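Alr1585 protein (Nostoc sp., PDB 5C2I) probably acts as a haem-dependent dye-decolorizing peroxidase, using hydrogen peroxide to oxidise dyes and related substrates. Local coordinates at residues Gly32-Gly37 and Asp235-Glu240; Ser43-Leu48 and Leu151-Asp156; Tyr69-Lys74 and Asp91-Phe96; Tyr253-Lys258 and Cys388-Ile393. The protein carries 1 engineered substitution. One frame throughout, in Å; residues are numbered along the deposited sequence.

Contact 1: Gly32-Gly37 and Asp235-Glu240; sequences GNILKG and DSILVE
I34 and I237 meet through their branch ends: CG2 of I34 lies 3.6 Å from CD1 of I237, and the two side chains approach at a slant. Both torsions serve this meeting. In I34 the methyl CG2 stands opposite the backbone N, while in I237 it is the longer branch, through CG1, that takes this position (chi1 -167°) and carries CD1 across to the loop. CD1 also abuts the backbone, 3.4 Å from O of I34; that carbonyl accepts a hydrogen bond from R365 NH2. The other branch of I237 serves the next residue, its CG2 touching CD2 of L35 at 3.7 Å. L238 completes the group through one methyl, CD2, which lies 4.0 Å from I34 CG2 and 4.1 Å from L35 CD2, the L35 and L238 side chains crossing at about a right angle. No hydrogen bond joins the two segments, and all four touching residues are buried. An alanine in place of I237 would lose both branches, which is likely to open a gap beside I34 and L35 and uncover part of F389, which I237 also touches. The four aliphatic side chains thus form a hydrophobic seam between a loop of the N-terminal, dimeric alpha+beta barrel half and segment 235-240 of the C-terminal half, consistent with the two-domain DyP peroxidase fold.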
loop_
_atom_site.group_PDB
_atom_site.type_symbol
_atom_site.label_atom_id
_atom_site.label_comp_id
_atom_site.label_asym_id
_atom_site.label_seq_id
_atom_site.Cartn_x
_atom_site.Cartn_y
_atom_site.Cartn_z
ATOM N N GLY A 32 -11.840 -25.845 17.819
ATOM C CA GLY A 32 -10.643 -25.143 17.382
ATOM C C GLY A 32 -10.252 -23.981 18.285
ATOM O O GLY A 32 -10.938 -23.678 19.274
ATOM N N ASN A 33 -9.110 -23.361 17.956
ATOM C CA ASN A 33 -8.555 -22.199 18.667
ATOM C C ASN A 33 -7.948 -22.534 20.019
ATOM O O ASN A 33 -7.429 -21.640 20.697
ATOM C CB ASN A 33 -9.618 -21.090 18.821
ATOM C CG ASN A 33 -9.035 -19.715 19.096
ATOM O OD1 ASN A 33 -7.979 -19.340 18.578
ATOM N ND2 ASN A 33 -9.759 -18.935 19.892
ATOM N N ILE A 34 -7.934 -23.806 20.383
ATOM C CA ILE A 34 -7.415 -24.215 21.668
ATOM C C ILE A 34 -5.970 -24.739 21.498
ATOM O O ILE A 34 -5.047 -24.093 21.939
ATOM C CB ILE A 34 -8.339 -25.245 22.331
ATOM C CG1 ILE A 34 -9.723 -24.591 22.616
ATOM C CG2 ILE A 34 -7.755 -25.743 23.647
ATOM C CD1 ILE A 34 -10.844 -25.599 22.956
ATOM N N LEU A 35 -5.801 -25.869 20.792
ATOM C CA LEU A 35 -4.476 -26.404 20.515
ATOM C C LEU A 35 -3.648 -25.537 19.573
ATOM O O LEU A 35 -2.410 -25.545 19.660
ATOM C CB LEU A 35 -4.557 -27.820 19.974
ATOM C CG LEU A 35 -5.239 -28.825 20.894
ATOM C CD1 LEU A 35 -5.243 -30.197 20.248
ATOM C CD2 LEU A 35 -4.605 -28.869 22.282
ATOM N N LYS A 36 -4.334 -24.825 18.674
ATOM C CA LYS A 36 -3.691 -23.892 17.763
ATOM C C LYS A 36 -4.649 -22.757 17.529
ATOM O O LYS A 36 -5.844 -22.961 17.301
ATOM C CB LYS A 36 -3.345 -24.594 16.425
ATOM C CG LYS A 36 -2.686 -23.691 15.370
ATOM C CD LYS A 36 -1.941 -24.534 14.332
ATOM C CE LYS A 36 -1.534 -23.710 13.106
ATOM N NZ LYS A 36 -0.716 -22.538 13.557
ATOM N N GLY A 37 -4.134 -21.541 17.561
ATOM C CA GLY A 37 -4.959 -20.338 17.361
ATOM C C GLY A 37 -5.630 -20.288 16.000
ATOM O O GLY A 37 -5.089 -20.785 15.014
ATOM N N ASP A 235 -2.720 -32.627 28.739
ATOM C CA ASP A 235 -3.401 -32.393 30.017
ATOM C C ASP A 235 -3.106 -31.046 30.671
ATOM O O ASP A 235 -3.713 -30.720 31.695
ATOM C CB ASP A 235 -3.218 -33.563 30.990
ATOM C CG ASP A 235 -1.847 -33.673 31.556
ATOM O OD1 ASP A 235 -0.945 -32.889 31.263
ATOM O OD2 ASP A 235 -1.668 -34.569 32.368
ATOM N N SER A 236 -2.240 -30.238 30.049
ATOM C CA SER A 236 -2.035 -28.876 30.481
ATOM C C SER A 236 -3.037 -27.902 29.833
ATOM O O SER A 236 -3.088 -26.725 30.195
ATOM C CB SER A 236 -0.608 -28.398 30.230
ATOM O OG SER A 236 -0.473 -28.195 28.828
ATOM N N ILE A 237 -3.864 -28.403 28.925
ATOM C CA ILE A 237 -4.854 -27.555 28.287
ATOM C C ILE A 237 -6.248 -28.215 28.139
ATOM O O ILE A 237 -7.259 -27.503 28.184
ATOM C CB ILE A 237 -4.317 -27.043 26.915
ATOM C CG1 ILE A 237 -5.147 -25.912 26.354
ATOM C CG2 ILE A 237 -4.196 -28.173 25.875
ATOM C CD1 ILE A 237 -4.529 -25.218 25.148
ATOM N N LEU A 238 -6.297 -29.534 27.933
ATOM C CA LEU A 238 -7.570 -30.232 27.771
ATOM C C LEU A 238 -8.079 -30.882 29.042
ATOM O O LEU A 238 -7.306 -31.351 29.832
ATOM C CB LEU A 238 -7.448 -31.300 26.673
ATOM C CG LEU A 238 -6.984 -30.795 25.309
ATOM C CD1 LEU A 238 -7.096 -31.888 24.278
ATOM C CD2 LEU A 238 -7.760 -29.568 24.858
ATOM N N VAL A 239 -9.400 -30.958 29.175
ATOM C CA VAL A 239 -10.040 -31.812 30.164
ATOM C C VAL A 239 -11.187 -32.542 29.488
ATOM O O VAL A 239 -11.841 -32.030 28.546
ATOM C CB VAL A 239 -10.633 -31.143 31.416
ATOM C CG1 VAL A 239 -9.534 -30.701 32.386
ATOM C CG2 VAL A 239 -11.528 -30.022 30.989
ATOM N N GLU A 240 -11.464 -33.704 30.011
ATOM C CA GLU A 240 -12.623 -34.461 29.547
ATOM C C GLU A 240 -13.877 -33.625 29.728
ATOM O O GLU A 240 -14.106 -33.057 30.792
ATOM C CB GLU A 240 -12.800 -35.741 30.339
ATOM C CG GLU A 240 -11.976 -36.877 29.847
ATOM C CD GLU A 240 -12.247 -38.158 30.627
ATOM O OE1 GLU A 240 -13.331 -38.322 31.219
ATOM O OE2 GLU A 240 -11.332 -38.983 30.664
#

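Contact 2: Ser43-Leu48 and Leu151-Asp156; sequences SVHLFL and LVLIAD
Two neighbouring strands of the antiparallel sheet in the N-terminal half, which belongs to the dimeric alpha+beta barrel family, pair here as 43-48 and 151-156. Their axes run at 169° to each other and come within 4.6 Å. V44 with I154 and L46 with V152 are the hydrogen-bonded pairs: V44 N reaches I154 O at 2.7 Å, and L46 N donates to V152 O at 2.9 Å in a nearly straight bond, each with its return bond. H45-L153, between them, and S43-A155 and F47-L151, flanking them, are non-hydrogen-bonded pairs. V44, L46 and I154 pack against helix 159-176, with V152 on the same face of the sheet, its CB 4.2 Å from L46 CB. At the end of the ladder L48 CD1 rests 3.7 Å from V152 CG2. H45, F47, L151 and L153 occupy the other face, where Y256 of the C-terminal half meets both rings and its OH is hydrogen-bonded to H45 ND1. H45 and L153 extend side by side, CD2 of the imidazole 3.8 Å from L153 CG. L151 has CG opposite its backbone N (chi1 170°), which brings one methyl over the F47 ring: CD1 sits 3.8 Å from the ring centroid and only 9° off its normal, a CH-pi contact centred on the face.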
loop_
_atom_site.group_PDB
_atom_site.type_symbol
_atom_site.label_atom_id
_atom_site.label_comp_id
_atom_site.label_asym_id
_atom_site.label_seq_id
_atom_site.Cartn_x
_atom_site.Cartn_y
_atom_site.Cartn_z
ATOM N N SER A 43 -12.227 -10.679 14.607
ATOM C CA SER A 43 -13.145 -11.502 15.324
ATOM C C SER A 43 -14.244 -10.674 15.956
ATOM O O SER A 43 -14.123 -9.438 16.099
ATOM C CB SER A 43 -12.401 -12.305 16.365
ATOM O OG SER A 43 -11.847 -11.448 17.283
ATOM N N VAL A 44 -15.333 -11.366 16.236
ATOM C CA VAL A 44 -16.468 -10.774 16.959
ATOM C C VAL A 44 -16.713 -11.652 18.167
ATOM O O VAL A 44 -16.773 -12.894 18.058
ATOM C CB VAL A 44 -17.721 -10.664 16.080
ATOM C CG1 VAL A 44 -18.925 -10.163 16.866
ATOM C CG2 VAL A 44 -17.459 -9.766 14.854
ATOM N N HIS A 45 -16.856 -11.002 19.310
ATOM C CA HIS A 45 -17.155 -11.657 20.572
ATOM C C HIS A 45 -18.528 -11.185 21.021
ATOM O O HIS A 45 -18.719 -9.985 21.234
ATOM C CB HIS A 45 -16.123 -11.251 21.629
ATOM C CG HIS A 45 -14.729 -11.670 21.307
ATOM N ND1 HIS A 45 -13.643 -11.138 21.965
ATOM C CD2 HIS A 45 -14.231 -12.518 20.372
ATOM C CE1 HIS A 45 -12.540 -11.683 21.481
ATOM N NE2 HIS A 45 -12.871 -12.508 20.505
ATOM N N LEU A 46 -19.482 -12.116 21.133
ATOM C CA LEU A 46 -20.838 -11.806 21.604
ATOM C C LEU A 46 -21.074 -12.483 22.940
ATOM O O LEU A 46 -21.076 -13.715 23.039
ATOM C CB LEU A 46 -21.868 -12.260 20.592
ATOM C CG LEU A 46 -21.732 -11.803 19.165
ATOM C CD1 LEU A 46 -22.766 -12.486 18.268
ATOM C CD2 LEU A 46 -21.843 -10.283 19.085
ATOM N N PHE A 47 -21.269 -11.672 23.974
ATOM C CA PHE A 47 -21.547 -12.171 25.303
ATOM C C PHE A 47 -23.044 -12.226 25.491
ATOM O O PHE A 47 -23.748 -11.249 25.221
ATOM C CB PHE A 47 -20.926 -11.276 26.372
ATOM C CG PHE A 47 -19.432 -11.347 26.398
ATOM C CD1 PHE A 47 -18.666 -10.544 25.558
ATOM C CD2 PHE A 47 -18.804 -12.223 27.220
ATOM C CE1 PHE A 47 -17.277 -10.616 25.568
ATOM C CE2 PHE A 47 -17.422 -12.344 27.215
ATOM C CZ PHE A 47 -16.657 -11.526 26.416
ATOM N N LEU A 48 -23.530 -13.366 25.955
ATOM C CA LEU A 48 -24.934 -13.657 26.000
ATOM C C LEU A 48 -25.465 -13.900 27.367
ATOM O O LEU A 48 -24.807 -14.501 28.188
ATOM C CB LEU A 48 -25.225 -14.930 25.204
ATOM C CG LEU A 48 -24.661 -15.003 23.808
ATOM C CD1 LEU A 48 -25.099 -16.340 23.186
ATOM C CD2 LEU A 48 -25.134 -13.842 22.946
ATOM N N LEU A 151 -20.405 -17.157 25.599
ATOM C CA LEU A 151 -19.679 -16.331 24.675
ATOM C C LEU A 151 -19.718 -17.036 23.318
ATOM O O LEU A 151 -19.288 -18.199 23.195
ATOM C CB LEU A 151 -18.254 -16.126 25.154
ATOM C CG LEU A 151 -17.228 -15.467 24.185
ATOM C CD1 LEU A 151 -17.612 -14.080 23.688
ATOM C CD2 LEU A 151 -15.842 -15.429 24.829
ATOM N N VAL A 152 -20.123 -16.296 22.294
ATOM C CA VAL A 152 -19.968 -16.721 20.913
ATOM C C VAL A 152 -18.759 -15.981 20.313
ATOM O O VAL A 152 -18.667 -14.756 20.376
ATOM C CB VAL A 152 -21.230 -16.384 20.128
ATOM C CG1 VAL A 152 -21.090 -16.748 18.680
ATOM C CG2 VAL A 152 -22.419 -17.108 20.727
ATOM N N LEU A 153 -17.867 -16.723 19.666
ATOM C CA LEU A 153 -16.690 -16.127 19.017
ATOM C C LEU A 153 -16.760 -16.517 17.543
ATOM O O LEU A 153 -16.814 -17.697 17.214
ATOM C CB LEU A 153 -15.410 -16.639 19.679
ATOM C CG LEU A 153 -14.049 -16.130 19.149
ATOM C CD1 LEU A 153 -12.988 -16.343 20.239
ATOM C CD2 LEU A 153 -13.626 -16.827 17.860
ATOM N N ILE A 154 -16.758 -15.512 16.664
ATOM C CA ILE A 154 -16.737 -15.713 15.223
ATOM C C ILE A 154 -15.594 -14.925 14.608
ATOM O O ILE A 154 -15.382 -13.774 14.978
ATOM C CB ILE A 154 -18.054 -15.239 14.557
ATOM C CG1 ILE A 154 -19.257 -15.893 15.256
ATOM C CG2 ILE A 154 -18.098 -15.683 13.091
ATOM C CD1 ILE A 154 -19.895 -14.975 16.217
ATOM N N ALA A 155 -14.818 -15.554 13.722
ATOM C CA ALA A 155 -13.627 -14.951 13.199
ATOM C C ALA A 155 -13.416 -15.236 11.719
ATOM O O ALA A 155 -13.825 -16.275 11.200
ATOM C CB ALA A 155 -12.391 -15.385 14.033
ATOM N N ASP A 156 -12.795 -14.289 11.047
ATOM C CA ASP A 156 -12.583 -14.371 9.633
ATOM C C ASP A 156 -11.563 -13.291 9.228
ATOM O O ASP A 156 -11.471 -12.269 9.876
ATOM C CB ASP A 156 -13.864 -14.131 8.850
ATOM C CG ASP A 156 -13.810 -14.758 7.451
ATOM O OD1 ASP A 156 -14.071 -15.988 7.336
ATOM O OD2 ASP A 156 -13.421 -14.077 6.479
#

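Contact 3: Tyr69-Lys74 and Asp91-Phe96; sequences YITSAK and DVFANF
I70 and F96 meet through the terminal CD1 of I70, 3.6 Å from CB of F96, the two side chains approaching at a slant. Beside them CB of Y69 packs on the methyl of A94, and the Y69 ring offers its edge to V92, CD1 lying 4.1 Å from V92 CG2. T71 crosses the phenyl of F93 at about a right angle; its CG2 is 3.6 Å from F93 CE2, and its OG1 lies over the same ring. The first torsion of T71 (chi1 -51°) places OG1 beside its own backbone N, so that N and OG1 of T71 engage O and N of the same residue, A94. T71 N donates to A94 O at 3.0 Å, almost straight at 175° and in the carbonyl plane, while OG1 accepts from A94 N, also at 3.0 Å. This pair of hydrogen bonds to A94 holds the T71 side chain in its rotation about the CA-CB bond and ties loop to strand. Further out, one water bridges T71 OG1 (2.8 Å) and V92 O, and a second water lies between V92 O and Y69 O. The loop 69-72 thus runs beside the outer strand 93-98 of the sheet. Helix 55-68 covers I70, A94 and F96 through F65, helix 461-465 adds L464 against I70 and F96, and S72 caps the start of helix 73-86, while strand 150-156 pairs with the strand's other edge.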
loop_
_atom_site.group_PDB
_atom_site.type_symbol
_atom_site.label_atom_id
_atom_site.label_comp_id
_atom_site.label_asym_id
_atom_site.label_seq_id
_atom_site.Cartn_x
_atom_site.Cartn_y
_atom_site.Cartn_z
ATOM N N TYR A 69 -22.022 -24.000 12.524
ATOM C CA TYR A 69 -20.889 -23.076 12.558
ATOM C C TYR A 69 -19.652 -23.514 13.320
ATOM O O TYR A 69 -18.549 -23.129 12.937
ATOM C CB TYR A 69 -21.348 -21.728 13.158
ATOM C CG TYR A 69 -22.261 -20.983 12.204
ATOM C CD1 TYR A 69 -21.741 -20.305 11.126
ATOM C CD2 TYR A 69 -23.633 -20.944 12.403
ATOM C CE1 TYR A 69 -22.577 -19.624 10.226
ATOM C CE2 TYR A 69 -24.468 -20.244 11.545
ATOM C CZ TYR A 69 -23.929 -19.584 10.460
ATOM O OH TYR A 69 -24.748 -18.899 9.598
ATOM N N ILE A 70 -19.814 -24.209 14.439
ATOM C CA ILE A 70 -18.656 -24.417 15.323
ATOM C C ILE A 70 -17.570 -25.179 14.564
ATOM O O ILE A 70 -17.828 -26.196 13.910
ATOM C CB ILE A 70 -19.033 -25.107 16.647
ATOM C CG1 ILE A 70 -19.926 -24.156 17.480
ATOM C CG2 ILE A 70 -17.786 -25.443 17.436
ATOM C CD1 ILE A 70 -20.422 -24.724 18.781
ATOM N N THR A 71 -16.349 -24.712 14.732
ATOM C CA THR A 71 -15.184 -25.271 14.076
ATOM C C THR A 71 -14.485 -26.239 15.014
ATOM O O THR A 71 -14.024 -25.831 16.063
ATOM C CB THR A 71 -14.208 -24.141 13.712
ATOM O OG1 THR A 71 -14.900 -23.107 13.009
ATOM C CG2 THR A 71 -13.068 -24.652 12.822
ATOM N N SER A 72 -14.338 -27.498 14.593
ATOM C CA SER A 72 -13.502 -28.432 15.340
ATOM C C SER A 72 -12.002 -28.176 15.069
ATOM O O SER A 72 -11.629 -27.541 14.084
ATOM C CB SER A 72 -13.860 -29.856 14.964
ATOM O OG SER A 72 -13.470 -30.131 13.638
ATOM N N ALA A 73 -11.145 -28.776 15.888
ATOM C CA ALA A 73 -9.715 -28.742 15.616
ATOM C C ALA A 73 -9.365 -29.405 14.274
ATOM O O ALA A 73 -8.521 -28.910 13.530
ATOM C CB ALA A 73 -8.958 -29.388 16.754
ATOM N N LYS A 74 -10.052 -30.492 13.944
ATOM C CA LYS A 74 -9.865 -31.137 12.662
ATOM C C LYS A 74 -10.270 -30.235 11.507
ATOM O O LYS A 74 -9.518 -30.098 10.542
ATOM C CB LYS A 74 -10.634 -32.481 12.610
ATOM C CG LYS A 74 -10.640 -33.248 11.270
ATOM C CD LYS A 74 -11.802 -34.259 11.165
ATOM C CE LYS A 74 -11.600 -35.221 9.946
ATOM N NZ LYS A 74 -11.838 -34.484 8.667
ATOM N N ASP A 91 -14.729 -21.613 5.592
ATOM C CA ASP A 91 -15.853 -21.006 6.292
ATOM C C ASP A 91 -15.318 -20.048 7.359
ATOM O O ASP A 91 -14.128 -20.098 7.722
ATOM C CB ASP A 91 -16.660 -22.092 7.011
ATOM C CG ASP A 91 -17.321 -23.089 6.069
ATOM O OD1 ASP A 91 -17.595 -22.752 4.900
ATOM O OD2 ASP A 91 -17.561 -24.228 6.519
ATOM N N VAL A 92 -16.199 -19.207 7.908
ATOM C CA VAL A 92 -15.864 -18.493 9.128
ATOM C C VAL A 92 -15.448 -19.473 10.189
ATOM O O VAL A 92 -15.870 -20.638 10.201
ATOM C CB VAL A 92 -17.032 -17.627 9.728
ATOM C CG1 VAL A 92 -17.324 -16.446 8.843
ATOM C CG2 VAL A 92 -18.278 -18.421 9.977
ATOM N N PHE A 93 -14.640 -18.993 11.106
ATOM C CA PHE A 93 -14.255 -19.754 12.275
ATOM C C PHE A 93 -15.229 -19.450 13.406
ATOM O O PHE A 93 -15.602 -18.286 13.608
ATOM C CB PHE A 93 -12.830 -19.365 12.723
ATOM C CG PHE A 93 -12.363 -20.142 13.913
ATOM C CD1 PHE A 93 -12.709 -19.724 15.207
ATOM C CD2 PHE A 93 -11.771 -21.383 13.743
ATOM C CE1 PHE A 93 -12.449 -20.536 16.292
ATOM C CE2 PHE A 93 -11.426 -22.160 14.843
ATOM C CZ PHE A 93 -11.758 -21.724 16.110
ATOM N N ALA A 94 -15.637 -20.459 14.174
ATOM C CA ALA A 94 -16.515 -20.186 15.335
ATOM C C ALA A 94 -16.207 -21.063 16.553
ATOM O O ALA A 94 -16.004 -22.291 16.415
ATOM C CB ALA A 94 -17.979 -20.326 14.935
ATOM N N ASN A 95 -16.281 -20.444 17.730
ATOM C CA ASN A 95 -16.243 -21.122 19.013
ATOM C C ASN A 95 -17.539 -20.793 19.763
ATOM O O ASN A 95 -18.182 -19.749 19.533
ATOM C CB ASN A 95 -15.128 -20.601 19.924
ATOM C CG ASN A 95 -13.745 -21.124 19.639
ATOM O OD1 ASN A 95 -12.782 -20.347 19.634
ATOM N ND2 ASN A 95 -13.597 -22.446 19.491
ATOM N N PHE A 96 -17.880 -21.647 20.709
ATOM C CA PHE A 96 -18.963 -21.373 21.654
ATOM C C PHE A 96 -18.514 -21.775 23.059
ATOM O O PHE A 96 -18.050 -22.913 23.268
ATOM C CB PHE A 96 -20.216 -22.143 21.261
ATOM C CG PHE A 96 -21.408 -21.884 22.152
ATOM C CD1 PHE A 96 -22.173 -20.758 21.978
ATOM C CD2 PHE A 96 -21.736 -22.757 23.179
ATOM C CE1 PHE A 96 -23.228 -20.476 22.836
ATOM C CE2 PHE A 96 -22.817 -22.515 24.008
ATOM C CZ PHE A 96 -23.568 -21.372 23.825
HETATM O O HOH W 1 -18.326 -22.061 10.525
HETATM O O HOH W 2 -15.107 -23.221 10.184
#

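Contact 4: Tyr253-Lys258 and Cys388-Ile393; sequences YLVYRK and CFQSNI
The carbonyl O of Y253 is held by two donors of one residue, Q390. The amide NE2 of Q390 reaches it at 3.1 Å along a straight line (170°), but comes from above the carbonyl plane, 49° out of it. The backbone N of Q390 lies 3.2 Å from the same Y253 O, in a more bent bond. CG of Q390 sits between its backbone N and carbonyl carbon (chi1 53°), and the chain bends again at chi2, folding the amide back over the strand. There it crosses V255 at about a right angle, NE2 3.5 Å from V255 CG2, while OE1 takes a hydrogen bond from F397 N. A leucine in its place would probably leave Y253 O with one donor fewer and F397 N without its acceptor. These strands, 250-261 and 383-390, are antiparallel neighbours in the C-terminal sheet of the DyP peroxidase fold; Y253-Q390 and V255-C388 are hydrogen-bonded pairs, with V255 N 2.9 Å from C388 O. On one face C388 SG packs 3.8 Å from V255 CB, and I393 CG1 lies 3.9 Å from Y253 CB. On the other, L254 CD1 lies over the F389 ring, 4.2 Å from its centroid and displaced toward the rim.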
loop_
_atom_site.group_PDB
_atom_site.type_symbol
_atom_site.label_atom_id
_atom_site.label_comp_id
_atom_site.label_asym_id
_atom_site.label_seq_id
_atom_site.Cartn_x
_atom_site.Cartn_y
_atom_site.Cartn_z
ATOM N N TYR A 253 -10.695 -24.763 29.574
ATOM C CA TYR A 253 -11.179 -23.613 30.312
ATOM C C TYR A 253 -10.594 -22.319 29.763
ATOM O O TYR A 253 -9.392 -22.214 29.554
ATOM C CB TYR A 253 -10.828 -23.733 31.797
ATOM C CG TYR A 253 -11.573 -24.827 32.506
ATOM C CD1 TYR A 253 -12.915 -24.635 32.891
ATOM C CD2 TYR A 253 -10.982 -26.053 32.778
ATOM C CE1 TYR A 253 -13.623 -25.651 33.505
ATOM C CE2 TYR A 253 -11.659 -27.055 33.465
ATOM C CZ TYR A 253 -12.988 -26.840 33.833
ATOM O OH TYR A 253 -13.673 -27.846 34.485
ATOM N N LEU A 254 -11.481 -21.360 29.527
ATOM C CA LEU A 254 -11.155 -20.072 28.995
ATOM C C LEU A 254 -11.192 -19.006 30.085
ATOM O O LEU A 254 -12.184 -18.887 30.821
ATOM C CB LEU A 254 -12.132 -19.687 27.887
ATOM C CG LEU A 254 -12.010 -18.270 27.320
ATOM C CD1 LEU A 254 -10.719 -18.023 26.592
ATOM C CD2 LEU A 254 -13.202 -17.935 26.420
ATOM N N VAL A 255 -10.152 -18.201 30.157
ATOM C CA VAL A 255 -10.142 -16.969 30.946
ATOM C C VAL A 255 -10.267 -15.835 29.926
ATOM O O VAL A 255 -9.475 -15.778 28.981
ATOM C CB VAL A 255 -8.807 -16.821 31.695
ATOM C CG1 VAL A 255 -8.654 -15.400 32.282
ATOM C CG2 VAL A 255 -8.668 -17.862 32.780
ATOM N N TYR A 256 -11.248 -14.963 30.100
ATOM C CA TYR A 256 -11.450 -13.772 29.251
ATOM C C TYR A 256 -11.396 -12.546 30.145
ATOM O O TYR A 256 -12.141 -12.481 31.122
ATOM C CB TYR A 256 -12.813 -13.851 28.533
ATOM C CG TYR A 256 -13.020 -12.817 27.454
ATOM C CD1 TYR A 256 -13.062 -11.423 27.749
ATOM C CD2 TYR A 256 -13.166 -13.187 26.159
ATOM C CE1 TYR A 256 -13.213 -10.491 26.747
ATOM C CE2 TYR A 256 -13.368 -12.255 25.151
ATOM C CZ TYR A 256 -13.366 -10.917 25.438
ATOM O OH TYR A 256 -13.559 -10.015 24.436
ATOM N N ARG A 257 -10.502 -11.600 29.823
ATOM C CA ARG A 257 -10.334 -10.361 30.579
ATOM C C ARG A 257 -10.100 -9.221 29.634
ATOM O O ARG A 257 -9.215 -9.317 28.759
ATOM C CB ARG A 257 -9.171 -10.472 31.558
ATOM C CG ARG A 257 -9.441 -11.468 32.707
ATOM C CD ARG A 257 -8.196 -11.872 33.468
ATOM N NE ARG A 257 -7.558 -10.821 34.256
ATOM C CZ ARG A 257 -7.979 -10.378 35.445
ATOM N NH1 ARG A 257 -9.115 -10.797 36.008
ATOM N NH2 ARG A 257 -7.262 -9.466 36.072
ATOM N N LYS A 258 -10.903 -8.150 29.780
ATOM C CA LYS A 258 -10.702 -6.960 28.981
ATOM C C LYS A 258 -9.719 -6.033 29.710
ATOM O O LYS A 258 -10.020 -5.578 30.819
ATOM C CB LYS A 258 -12.006 -6.260 28.703
ATOM C CG LYS A 258 -11.842 -4.999 27.870
ATOM C CD LYS A 258 -13.193 -4.406 27.435
ATOM C CE LYS A 258 -13.010 -3.243 26.459
ATOM N NZ LYS A 258 -14.278 -2.687 25.920
ATOM N N CYS A 388 -7.064 -16.815 27.448
ATOM C CA CYS A 388 -6.148 -17.932 27.532
ATOM C C CYS A 388 -6.875 -19.212 27.916
ATOM O O CYS A 388 -7.928 -19.161 28.570
ATOM C CB CYS A 388 -4.985 -17.634 28.475
ATOM S SG CYS A 388 -5.353 -17.685 30.243
ATOM N N PHE A 389 -6.257 -20.335 27.537
ATOM C CA PHE A 389 -6.747 -21.666 27.784
ATOM C C PHE A 389 -5.835 -22.442 28.725
ATOM O O PHE A 389 -4.600 -22.199 28.790
ATOM C CB PHE A 389 -6.925 -22.431 26.465
ATOM C CG PHE A 389 -8.062 -21.966 25.646
ATOM C CD1 PHE A 389 -9.389 -22.255 26.014
ATOM C CD2 PHE A 389 -7.846 -21.263 24.447
ATOM C CE1 PHE A 389 -10.448 -21.799 25.226
ATOM C CE2 PHE A 389 -8.900 -20.829 23.675
ATOM C CZ PHE A 389 -10.202 -21.095 24.053
ATOM N N GLN A 390 -6.445 -23.357 29.462
ATOM C CA GLN A 390 -5.761 -24.178 30.438
ATOM C C GLN A 390 -6.702 -25.278 30.878
ATOM O O GLN A 390 -7.922 -25.195 30.654
ATOM C CB GLN A 390 -5.365 -23.400 31.664
ATOM C CG GLN A 390 -6.519 -22.634 32.303
ATOM C CD GLN A 390 -6.437 -21.150 32.032
ATOM O OE1 GLN A 390 -5.623 -20.459 32.618
ATOM N NE2 GLN A 390 -7.328 -20.639 31.183
ATOM N N SER A 391 -6.138 -26.334 31.471
ATOM C CA SER A 391 -6.956 -27.385 32.037
ATOM C C SER A 391 -7.360 -27.108 33.500
ATOM O O SER A 391 -8.241 -27.789 34.036
ATOM C CB SER A 391 -6.239 -28.723 31.964
ATOM O OG SER A 391 -5.017 -28.683 32.673
ATOM N N ASN A 392 -6.693 -26.152 34.144
ATOM C CA ASN A 392 -6.891 -25.872 35.560
ATOM C C ASN A 392 -6.617 -24.393 35.827
ATOM O O ASN A 392 -5.448 -23.958 35.847
ATOM C CB ASN A 392 -5.976 -26.767 36.422
ATOM C CG ASN A 392 -6.221 -26.614 37.917
ATOM O OD1 ASN A 392 -6.472 -25.548 38.416
ATOM N ND2 ASN A 392 -6.077 -27.685 38.636
ATOM N N ILE A 393 -7.666 -23.624 36.015
ATOM C CA ILE A 393 -7.515 -22.175 36.171
ATOM C C ILE A 393 -6.781 -21.859 37.452
ATOM O O ILE A 393 -5.921 -20.950 37.475
ATOM C CB ILE A 393 -8.890 -21.422 36.131
ATOM C CG1 ILE A 393 -9.542 -21.616 34.750
ATOM C CG2 ILE A 393 -8.733 -19.945 36.428
ATOM C CD1 ILE A 393 -10.978 -21.122 34.686
#

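Contacts 2 and 3 share one sheet: strands 150-156 and 93-98 are neighbours, with A155 O 2.8 Å from F93 N, and their centres lie 11 Å apart. Contacts 1 and 4 both reach the C-terminal sheet, where strands 239-240 and 250-261 are neighbours; outside it, D235 O lies 2.6 Å from S391 OG. Loop 32-37, which meets the C-terminal half in contact 1, also reaches contact 3, G32 N lying 2.8 Å from T71 O. A second link between halves joins contacts 2 and 4, H45 ND1 lying 2.7 Å from Y256 OH. Contact 4 approaches the haem, the C388 side chain being about 6 Å away, against about 13 Å for I237 and 14 Å for H45.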